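Local coordinates for uncharacterized protein (Legionella longbeachae NSW150, PDB 4JZA) that probably dephosphorylates the 3-position of phosphatidylinositol 3-phosphate, as a bacterial phosphoinositide phosphatase thought to alter host lipid metabolism during infection, at residues Ser419-Thr424 and Asn469-Leu474; Ile431-Pro436 and Val656-Ile661; Tyr695-Ser700 and Glu803-Leu808. All coordinates share one frame; numbering follows the deposited sequence.

Contact 1: residues Ser419-Thr424 and Asn469-Leu474; sequences SPIHAT and NMAKRL
Ser419 and Asn469 meet through their first side-chain carbons, Ser419 CB lying 3.6 Å from Asn469 CB. At this end the backbones also come nearest, with the CA atoms of Ser419 and Asn469 6.2 Å apart, and both side chains leave the backbone toward the opposite segment. The hydroxyl of Ser419 stands anti to its own carbonyl carbon (chi1 -48°), which brings OG alongside the asparagine methylene, 3.7 Å from Asn469 CB. Its polar partner is the residue before the strand: the backbone N of Tyr468 donates to Ser419 OG, so the serine touches carbon on Asn469 while its oxygen binds the neighbouring peptide. Asp441 OD2 accepts a hydrogen bond from the Ser419 backbone N, tying the loop to the start of helix 441-454.

The two segments extend from neighbouring parallel strands of the large mixed sheet, 412-416 and 462-465, joined by a beta-alpha-beta crossover through helix 441-454. Residues 469-475 turn back as a small antiparallel hairpin; Ala471 N donates to Arg473 O over 3.1 Å, and Asn469 pairs with Tyr475 through their backbones.

Farther along, the separation grows to 8.6 Å between the CA atoms of Ile421 and Ala471, and one long branch spans it. Ile421 holds CG1 anti to the backbone N (chi1 -178°), sending this branch across to the hairpin. Its tip, CD1, reaches the methyl of Ala471 at 3.9 Å between Ile421 CD1 and Ala471 CB. The same terminal methyl also passes the amide nitrogen of Asn469, with Ile421 CD1 4.3 Å from Asn469 ND2, while Tyr426 packs against Ile421 from within the same loop.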
loop_
_atom_site.group_PDB
_atom_site.type_symbol
_atom_site.label_atom_id
_atom_site.label_comp_id
_atom_site.label_asym_id
_atom_site.label_seq_id
_atom_site.Cartn_x
_atom_site.Cartn_y
_atom_site.Cartn_z
ATOM N N SER A 419 16.056 -3.502 11.228
ATOM C CA SER A 419 17.436 -3.876 10.971
ATOM C C SER A 419 18.114 -3.026 9.914
ATOM O O SER A 419 18.133 -3.378 8.744
ATOM C CB SER A 419 17.502 -5.340 10.564
ATOM O OG SER A 419 16.747 -6.129 11.448
ATOM N N PRO A 420 18.682 -1.910 10.346
ATOM C CA PRO A 420 19.454 -1.017 9.476
ATOM C C PRO A 420 20.577 -1.770 8.822
ATOM O O PRO A 420 21.225 -2.553 9.496
ATOM C CB PRO A 420 20.047 0.001 10.444
ATOM C CG PRO A 420 19.165 -0.064 11.628
ATOM C CD PRO A 420 18.693 -1.468 11.737
ATOM N N ILE A 421 20.787 -1.558 7.528
ATOM C CA ILE A 421 21.857 -2.217 6.766
ATOM C C ILE A 421 22.337 -1.222 5.731
ATOM O O ILE A 421 21.510 -0.710 4.984
ATOM C CB ILE A 421 21.336 -3.529 6.121
ATOM C CG1 ILE A 421 22.446 -4.255 5.372
ATOM C CG2 ILE A 421 20.139 -3.313 5.181
ATOM C CD1 ILE A 421 23.113 -5.318 6.211
ATOM N N HIS A 422 23.631 -0.874 5.734
ATOM C CA HIS A 422 24.200 0.042 4.705
ATOM C C HIS A 422 24.225 -0.647 3.332
ATOM O O HIS A 422 24.183 -1.883 3.228
ATOM C CB HIS A 422 25.622 0.526 5.044
ATOM C CG HIS A 422 25.679 1.656 6.030
ATOM N ND1 HIS A 422 25.766 2.988 5.651
ATOM C CD2 HIS A 422 25.695 1.645 7.388
ATOM C CE1 HIS A 422 25.815 3.746 6.737
ATOM N NE2 HIS A 422 25.774 2.955 7.801
ATOM N N ALA A 423 24.307 0.158 2.274
ATOM C CA ALA A 423 24.394 -0.382 0.928
ATOM C C ALA A 423 25.654 -1.230 0.700
ATOM O O ALA A 423 25.642 -2.166 -0.081
ATOM C CB ALA A 423 24.330 0.736 -0.084
ATOM N N THR A 424 26.744 -0.929 1.386
ATOM C CA THR A 424 27.971 -1.710 1.189
ATOM C C THR A 424 27.924 -3.125 1.783
ATOM O O THR A 424 28.787 -3.944 1.484
ATOM C CB THR A 424 29.195 -0.940 1.727
ATOM O OG1 THR A 424 28.904 -0.433 3.033
ATOM C CG2 THR A 424 29.520 0.244 0.794
ATOM N N ASN A 469 19.081 -9.704 11.611
ATOM C CA ASN A 469 19.190 -9.785 10.168
ATOM C C ASN A 469 20.489 -10.514 9.723
ATOM O O ASN A 469 21.477 -10.581 10.471
ATOM C CB ASN A 469 19.114 -8.370 9.601
ATOM C CG ASN A 469 18.912 -8.361 8.095
ATOM O OD1 ASN A 469 18.201 -9.224 7.525
ATOM N ND2 ASN A 469 19.589 -7.408 7.418
HETATM N N MSE A 470 20.463 -11.090 8.524
HETATM C CA MSE A 470 21.596 -11.826 7.975
HETATM C C MSE A 470 22.016 -11.186 6.689
HETATM O O MSE A 470 21.189 -10.992 5.798
HETATM C CB MSE A 470 21.128 -13.253 7.693
HETATM C CG MSE A 470 22.230 -14.161 7.149
HETATM SE SE MSE A 470 23.673 -14.402 8.479
HETATM C CE MSE A 470 22.978 -16.084 9.261
ATOM N N ALA A 471 23.294 -10.835 6.578
ATOM C CA ALA A 471 23.877 -10.459 5.279
ATOM C C ALA A 471 25.195 -11.079 4.830
ATOM O O ALA A 471 25.209 -12.035 4.071
ATOM C CB ALA A 471 24.091 -8.952 5.203
ATOM N N LYS A 472 26.296 -10.523 5.299
ATOM C CA LYS A 472 27.591 -11.137 5.148
ATOM C C LYS A 472 27.720 -11.890 6.478
ATOM O O LYS A 472 28.154 -13.041 6.531
ATOM C CB LYS A 472 28.640 -10.030 5.052
ATOM C CG LYS A 472 30.078 -10.507 4.994
ATOM C CD LYS A 472 30.504 -10.779 3.563
ATOM C CE LYS A 472 31.907 -11.364 3.512
ATOM N NZ LYS A 472 32.033 -12.318 2.382
ATOM N N ARG A 473 27.293 -11.221 7.547
ATOM C CA ARG A 473 27.310 -11.771 8.906
ATOM C C ARG A 473 25.934 -11.624 9.574
ATOM O O ARG A 473 25.080 -10.952 9.060
ATOM C CB ARG A 473 28.369 -11.028 9.723
ATOM C CG ARG A 473 28.226 -9.504 9.655
ATOM C CD ARG A 473 29.228 -8.779 10.544
ATOM N NE ARG A 473 28.886 -7.367 10.725
ATOM C CZ ARG A 473 28.139 -6.882 11.718
ATOM N NH1 ARG A 473 27.617 -7.675 12.654
ATOM N NH2 ARG A 473 27.899 -5.584 11.788
ATOM N N LEU A 474 25.730 -12.237 10.722
ATOM C CA LEU A 474 24.514 -12.015 11.465
ATOM C C LEU A 474 24.551 -10.616 12.047
ATOM O O LEU A 474 25.618 -10.145 12.422
ATOM C CB LEU A 474 24.398 -13.018 12.609
ATOM C CG LEU A 474 23.071 -13.014 13.385
ATOM C CD1 LEU A 474 21.857 -13.312 12.514
ATOM C CD2 LEU A 474 23.135 -14.012 14.525
#

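Contact 2: residues Ile431-Pro436 and Val656-Ile661; sequences ITDYLP and VKNIFI
Asp433 presents its methylene to the terminal methyl of Ile661, and this carbon contact carries most of the meeting between 431-436 and 656-661. Asp433 CB and Ile661 CD1 are 3.9 Å apart. The same methyl lies equally near the turn backbone, with 3.9 Å between Ile661 CD1 and Asp433 O, so the isoleucine tip rests against both the side-chain root and the carbonyl of a single residue. The CB of Ile661 points toward the turn, and the CG1 branch, fully extended with CD1 anti to CA (chi2 -180°), carries the methyl on to Asp433. The interface is small, 110 Å² summed over both sides, and the nearest CA atoms, those of Asp433 and Ile661, stay 8.2 Å apart.

The polar approach across the contact is looser. The carboxylate passes the Asn658 amide with 4.4 Å between Asp433 OD2 and Asn658 ND2, a proximity rather than a bond. The real partner of the carboxylate is Lys620, which forms a salt bridge with OD1; this would probably favour the charged form and links the turn to a third part of the chain.

In the backbone, Asp433 sits at the first central position of a type I' beta turn from Thr432 to Leu435, with its CB directed toward 656-661. Asp433 and Tyr434 both have positive phi, and the closing bond from Leu435 N to Thr432 O is weak at 3.3 Å. On the facing segment, Ile659 N donates to Val656 O at 3.0 Å.

Arg649 and Thr652 of helix 643-652 lie beside Ile661, Leu102, Thr106 and Ile110 of helix 95-116 receive the side chains of Ile659 and Phe660, and Ile431 packs on helix 622-625 and strand 469-470.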
loop_
_atom_site.group_PDB
_atom_site.type_symbol
_atom_site.label_atom_id
_atom_site.label_comp_id
_atom_site.label_asym_id
_atom_site.label_seq_id
_atom_site.Cartn_x
_atom_site.Cartn_y
_atom_site.Cartn_z
ATOM N N ILE A 431 14.888 -13.095 3.807
ATOM C CA ILE A 431 14.296 -12.284 4.847
ATOM C C ILE A 431 13.720 -10.966 4.303
ATOM O O ILE A 431 12.786 -10.405 4.890
ATOM C CB ILE A 431 15.319 -12.011 5.953
ATOM C CG1 ILE A 431 15.758 -13.322 6.592
ATOM C CG2 ILE A 431 14.727 -11.084 7.006
ATOM C CD1 ILE A 431 17.220 -13.319 6.962
ATOM N N THR A 432 14.268 -10.474 3.192
ATOM C CA THR A 432 13.853 -9.173 2.621
ATOM C C THR A 432 13.128 -9.303 1.242
ATOM O O THR A 432 12.898 -8.300 0.547
ATOM C CB THR A 432 15.017 -8.124 2.649
ATOM O OG1 THR A 432 15.073 -7.409 1.413
ATOM C CG2 THR A 432 16.371 -8.768 2.886
ATOM N N ASP A 433 12.726 -10.538 0.902
ATOM C CA ASP A 433 11.960 -10.865 -0.317
ATOM C C ASP A 433 12.763 -10.723 -1.633
ATOM O O ASP A 433 12.174 -10.648 -2.712
ATOM C CB ASP A 433 10.695 -9.990 -0.426
ATOM C CG ASP A 433 9.628 -10.327 0.596
ATOM O OD1 ASP A 433 9.652 -11.445 1.124
ATOM O OD2 ASP A 433 8.721 -9.478 0.820
ATOM N N TYR A 434 14.095 -10.682 -1.532
ATOM C CA TYR A 434 15.011 -10.426 -2.664
ATOM C C TYR A 434 14.818 -9.030 -3.263
ATOM O O TYR A 434 15.238 -8.767 -4.395
ATOM C CB TYR A 434 14.917 -11.523 -3.727
ATOM C CG TYR A 434 15.396 -12.880 -3.267
ATOM C CD1 TYR A 434 15.908 -13.054 -2.030
ATOM C CD2 TYR A 434 15.379 -13.988 -4.105
ATOM C CE1 TYR A 434 16.362 -14.274 -1.603
ATOM C CE2 TYR A 434 15.840 -15.223 -3.660
ATOM C CZ TYR A 434 16.337 -15.328 -2.382
ATOM O OH TYR A 434 16.838 -16.467 -1.807
ATOM N N LEU A 435 14.214 -8.128 -2.483
ATOM C CA LEU A 435 14.148 -6.722 -2.840
ATOM C C LEU A 435 15.513 -6.347 -3.468
ATOM O O LEU A 435 16.570 -6.566 -2.849
ATOM C CB LEU A 435 13.826 -5.875 -1.586
ATOM C CG LEU A 435 13.400 -4.389 -1.671
ATOM C CD1 LEU A 435 11.944 -4.196 -2.093
ATOM C CD2 LEU A 435 13.647 -3.700 -0.325
ATOM N N PRO A 436 15.507 -5.846 -4.722
ATOM C CA PRO A 436 16.801 -5.394 -5.227
ATOM C C PRO A 436 17.223 -4.072 -4.584
ATOM O O PRO A 436 18.411 -3.812 -4.505
ATOM C CB PRO A 436 16.584 -5.238 -6.749
ATOM C CG PRO A 436 15.193 -5.724 -7.025
ATOM C CD PRO A 436 14.438 -5.678 -5.720
ATOM N N VAL A 656 0.016 -5.596 -3.690
ATOM C CA VAL A 656 -0.423 -6.187 -4.972
ATOM C C VAL A 656 0.781 -6.650 -5.807
ATOM O O VAL A 656 0.761 -7.738 -6.390
ATOM C CB VAL A 656 -1.282 -5.214 -5.773
ATOM C CG1 VAL A 656 -1.748 -5.783 -7.077
ATOM C CG2 VAL A 656 -2.525 -4.884 -5.005
ATOM N N LYS A 657 1.847 -5.858 -5.829
ATOM C CA LYS A 657 3.012 -6.236 -6.615
ATOM C C LYS A 657 3.604 -7.532 -6.127
ATOM O O LYS A 657 4.187 -8.233 -6.906
ATOM C CB LYS A 657 4.092 -5.172 -6.643
ATOM C CG LYS A 657 4.750 -4.863 -5.331
ATOM C CD LYS A 657 5.690 -3.671 -5.559
ATOM C CE LYS A 657 6.947 -3.658 -4.685
ATOM N NZ LYS A 657 6.731 -3.092 -3.328
ATOM N N ASN A 658 3.438 -7.873 -4.859
ATOM C CA ASN A 658 4.023 -9.102 -4.367
ATOM C C ASN A 658 3.117 -10.295 -4.468
ATOM O O ASN A 658 3.490 -11.387 -4.051
ATOM C CB ASN A 658 4.530 -8.974 -2.954
ATOM C CG ASN A 658 5.629 -7.964 -2.828
ATOM O OD1 ASN A 658 6.357 -7.638 -3.753
ATOM N ND2 ASN A 658 5.737 -7.452 -1.680
ATOM N N ILE A 659 1.937 -10.114 -5.024
ATOM C CA ILE A 659 1.122 -11.255 -5.327
ATOM C C ILE A 659 1.885 -12.057 -6.402
ATOM O O ILE A 659 1.828 -13.288 -6.416
ATOM C CB ILE A 659 -0.298 -10.773 -5.700
ATOM C CG1 ILE A 659 -0.911 -10.141 -4.445
ATOM C CG2 ILE A 659 -1.182 -11.891 -6.249
ATOM C CD1 ILE A 659 -2.428 -10.094 -4.423
ATOM N N PHE A 660 2.651 -11.361 -7.249
ATOM C CA PHE A 660 3.462 -12.004 -8.339
ATOM C C PHE A 660 4.913 -12.367 -7.968
ATOM O O PHE A 660 5.745 -12.616 -8.839
ATOM C CB PHE A 660 3.365 -11.151 -9.618
ATOM C CG PHE A 660 1.964 -10.824 -9.926
ATOM C CD1 PHE A 660 1.141 -11.797 -10.519
ATOM C CD2 PHE A 660 1.413 -9.643 -9.481
ATOM C CE1 PHE A 660 -0.190 -11.559 -10.742
ATOM C CE2 PHE A 660 0.088 -9.395 -9.695
ATOM C CZ PHE A 660 -0.717 -10.348 -10.328
ATOM N N ILE A 661 5.171 -12.449 -6.668
ATOM C CA ILE A 661 6.452 -12.885 -6.114
ATOM C C ILE A 661 6.528 -14.439 -5.881
ATOM O O ILE A 661 7.614 -14.980 -5.779
ATOM C CB ILE A 661 6.696 -12.100 -4.801
ATOM C CG1 ILE A 661 8.095 -11.472 -4.703
ATOM C CG2 ILE A 661 6.332 -12.966 -3.614
ATOM C CD1 ILE A 661 8.328 -10.700 -3.396
#

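Contact 3: residues Tyr695-Ser700 and Glu803-Leu808; sequences YDALHS and EEWTKL
Trp805 reaches from helix 794-817 to Ala697 and Leu698 on helix 676-702, and its benzene ring makes the dense part of this contact. The short helical segments run nearly parallel, with their N-to-C directions 24° apart and their axes 9.0 Å from each other at closest approach. Leu698 occupies one face of the indole: its CG is anti to the backbone N (chi1 -167°), from where the CD1 branch comes to lie 4.3 Å from the centroid of the Trp805 six-membered ring. That methyl is only 12° off the ring normal, which makes it a CH-pi contact over the face. The root of the same leucine also touches, with Leu698 CB 3.8 Å from Trp805 CZ3. Ala697 meets a different part of the ring; its methyl lies at the edge, near the ring plane, with Ala697 CB 3.9 Å from Trp805 CE3. One face and part of the edge are thus met by two successive residues of one helix turn, and the tryptophan is buried.

Toward the partly exposed Thr806 the side-chain contact thins out, although the backbones are closest here, with the CA atoms of Ala697 and Thr806 6.2 Å apart. Ala697 CB is 4.4 Å from Thr806 OG1, a distant approach, and that hydroxyl is instead bound to the carbonyl of Val802 one turn earlier. Ser700 likewise turns to its own helix, donating from OG to Asp696 O over 3.2 Å, a carbonyl that also accepts from Ser700 N.

Within the phosphoinositide phosphatase C-terminal domain, the pair belongs to a helical bundle: helix 772-782 touches both partners, Val777 against Leu698 and Leu781 against Trp805, whereas helices 748-761 and 731-740 pack on Tyr695 at the back of helix 676-702.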
loop_
_atom_site.group_PDB
_atom_site.type_symbol
_atom_site.label_atom_id
_atom_site.label_comp_id
_atom_site.label_asym_id
_atom_site.label_seq_id
_atom_site.Cartn_x
_atom_site.Cartn_y
_atom_site.Cartn_z
ATOM N N TYR A 695 -22.696 -9.233 -37.513
ATOM C CA TYR A 695 -22.383 -10.547 -38.072
ATOM C C TYR A 695 -23.218 -10.837 -39.322
ATOM O O TYR A 695 -22.670 -11.071 -40.381
ATOM C CB TYR A 695 -22.563 -11.648 -37.018
ATOM C CG TYR A 695 -22.003 -12.982 -37.430
ATOM C CD1 TYR A 695 -20.685 -13.313 -37.138
ATOM C CD2 TYR A 695 -22.785 -13.908 -38.105
ATOM C CE1 TYR A 695 -20.154 -14.530 -37.505
ATOM C CE2 TYR A 695 -22.258 -15.123 -38.504
ATOM C CZ TYR A 695 -20.941 -15.421 -38.210
ATOM O OH TYR A 695 -20.418 -16.615 -38.610
ATOM N N ASP A 696 -24.531 -10.801 -39.230
ATOM C CA ASP A 696 -25.334 -11.106 -40.431
ATOM C C ASP A 696 -24.951 -10.239 -41.658
ATOM O O ASP A 696 -24.690 -10.760 -42.749
ATOM C CB ASP A 696 -26.859 -11.008 -40.126
ATOM C CG ASP A 696 -27.299 -12.009 -39.050
ATOM O OD1 ASP A 696 -26.668 -13.097 -38.909
ATOM O OD2 ASP A 696 -28.253 -11.686 -38.314
ATOM N N ALA A 697 -24.947 -8.922 -41.485
ATOM C CA ALA A 697 -24.530 -8.005 -42.560
ATOM C C ALA A 697 -23.157 -8.360 -43.120
ATOM O O ALA A 697 -22.989 -8.458 -44.302
ATOM C CB ALA A 697 -24.545 -6.549 -42.081
ATOM N N LEU A 698 -22.193 -8.600 -42.265
ATOM C CA LEU A 698 -20.877 -9.023 -42.730
ATOM C C LEU A 698 -20.840 -10.376 -43.444
ATOM O O LEU A 698 -20.092 -10.539 -44.433
ATOM C CB LEU A 698 -19.899 -9.012 -41.587
ATOM C CG LEU A 698 -18.432 -9.129 -41.950
ATOM C CD1 LEU A 698 -17.945 -8.118 -42.977
ATOM C CD2 LEU A 698 -17.631 -9.023 -40.645
ATOM N N HIS A 699 -21.661 -11.318 -42.975
ATOM C CA HIS A 699 -21.720 -12.637 -43.561
ATOM C C HIS A 699 -22.082 -12.471 -45.011
ATOM O O HIS A 699 -21.456 -13.068 -45.870
ATOM C CB HIS A 699 -22.710 -13.544 -42.832
ATOM C CG HIS A 699 -22.627 -14.980 -43.234
ATOM N ND1 HIS A 699 -23.407 -15.516 -44.243
ATOM C CD2 HIS A 699 -21.863 -15.992 -42.774
ATOM C CE1 HIS A 699 -23.124 -16.797 -44.384
ATOM N NE2 HIS A 699 -22.188 -17.109 -43.509
ATOM N N SER A 700 -23.089 -11.672 -45.323
ATOM C CA SER A 700 -23.493 -11.561 -46.731
ATOM C C SER A 700 -22.432 -10.879 -47.525
ATOM O O SER A 700 -22.035 -11.372 -48.581
ATOM C CB SER A 700 -24.775 -10.786 -46.903
ATOM O OG SER A 700 -25.616 -11.020 -45.817
ATOM N N GLU A 803 -25.987 -0.374 -42.661
ATOM C CA GLU A 803 -26.548 0.239 -43.854
ATOM C C GLU A 803 -25.533 0.243 -44.947
ATOM O O GLU A 803 -25.833 -0.135 -46.099
ATOM C CB GLU A 803 -27.103 1.647 -43.603
ATOM C CG GLU A 803 -28.629 1.678 -43.679
ATOM C CD GLU A 803 -29.259 2.881 -42.957
ATOM O OE1 GLU A 803 -28.510 3.752 -42.436
ATOM O OE2 GLU A 803 -30.521 2.969 -42.935
ATOM N N GLU A 804 -24.313 0.633 -44.583
ATOM C CA GLU A 804 -23.273 0.738 -45.551
ATOM C C GLU A 804 -22.936 -0.638 -46.110
ATOM O O GLU A 804 -22.833 -0.808 -47.328
ATOM C CB GLU A 804 -22.073 1.390 -44.946
ATOM C CG GLU A 804 -20.828 1.306 -45.803
ATOM C CD GLU A 804 -19.782 2.276 -45.314
ATOM O OE1 GLU A 804 -18.665 1.884 -44.821
ATOM O OE2 GLU A 804 -20.119 3.477 -45.382
ATOM N N TRP A 805 -22.810 -1.644 -45.255
ATOM C CA TRP A 805 -22.483 -2.974 -45.778
ATOM C C TRP A 805 -23.627 -3.549 -46.571
ATOM O O TRP A 805 -23.398 -4.211 -47.562
ATOM C CB TRP A 805 -22.097 -3.952 -44.672
ATOM C CG TRP A 805 -20.809 -3.608 -43.968
ATOM C CD1 TRP A 805 -19.844 -2.758 -44.384
ATOM C CD2 TRP A 805 -20.374 -4.133 -42.724
ATOM N NE1 TRP A 805 -18.832 -2.703 -43.464
ATOM C CE2 TRP A 805 -19.136 -3.549 -42.433
ATOM C CE3 TRP A 805 -20.905 -5.052 -41.838
ATOM C CZ2 TRP A 805 -18.430 -3.852 -41.289
ATOM C CZ3 TRP A 805 -20.189 -5.353 -40.716
ATOM C CH2 TRP A 805 -18.961 -4.751 -40.453
ATOM N N THR A 806 -24.857 -3.300 -46.145
ATOM C CA THR A 806 -25.989 -3.842 -46.860
ATOM C C THR A 806 -26.031 -3.267 -48.273
ATOM O O THR A 806 -26.276 -3.990 -49.207
ATOM C CB THR A 806 -27.284 -3.622 -46.077
ATOM O OG1 THR A 806 -27.233 -4.386 -44.854
ATOM C CG2 THR A 806 -28.440 -4.086 -46.863
ATOM N N LYS A 807 -25.750 -1.983 -48.425
ATOM C CA LYS A 807 -25.714 -1.368 -49.744
ATOM C C LYS A 807 -24.653 -1.979 -50.674
ATOM O O LYS A 807 -24.949 -2.399 -51.810
ATOM C CB LYS A 807 -25.428 0.099 -49.611
ATOM C CG LYS A 807 -26.484 0.955 -50.260
ATOM C CD LYS A 807 -27.158 1.830 -49.186
ATOM C CE LYS A 807 -28.191 2.796 -49.769
ATOM N NZ LYS A 807 -27.991 4.180 -49.241
ATOM N N LEU A 808 -23.417 -2.045 -50.192
ATOM C CA LEU A 808 -22.362 -2.759 -50.908
ATOM C C LEU A 808 -22.784 -4.151 -51.322
ATOM O O LEU A 808 -22.520 -4.531 -52.423
ATOM C CB LEU A 808 -21.092 -2.836 -50.081
ATOM C CG LEU A 808 -20.427 -1.461 -49.879
ATOM C CD1 LEU A 808 -19.401 -1.490 -48.740
ATOM C CD2 LEU A 808 -19.804 -0.948 -51.163
#

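In the fold
Contacts 1 and 2 adjoin, their centres about 18 Å apart, and Asn469 and Met470 of contact 1 touch Ile431 of contact 2. Their segments interleave along the chain in the order 419-424, 431-436, 469-474, 656-661. The first two share the loop between strand 412-416 and helix 441-454, which thus meets both the 469-474 hairpin, beyond the edge strand of the mixed sheet, and the helical region around 643-652. Contact 3 follows later, in the C-terminal helical domain, its centre about 70 Å from that of contact 1 and about 51 Å from the chain's centre. Nearest atoms of contacts 2 and 3 are about 33 Å apart, consistent with an extended chain.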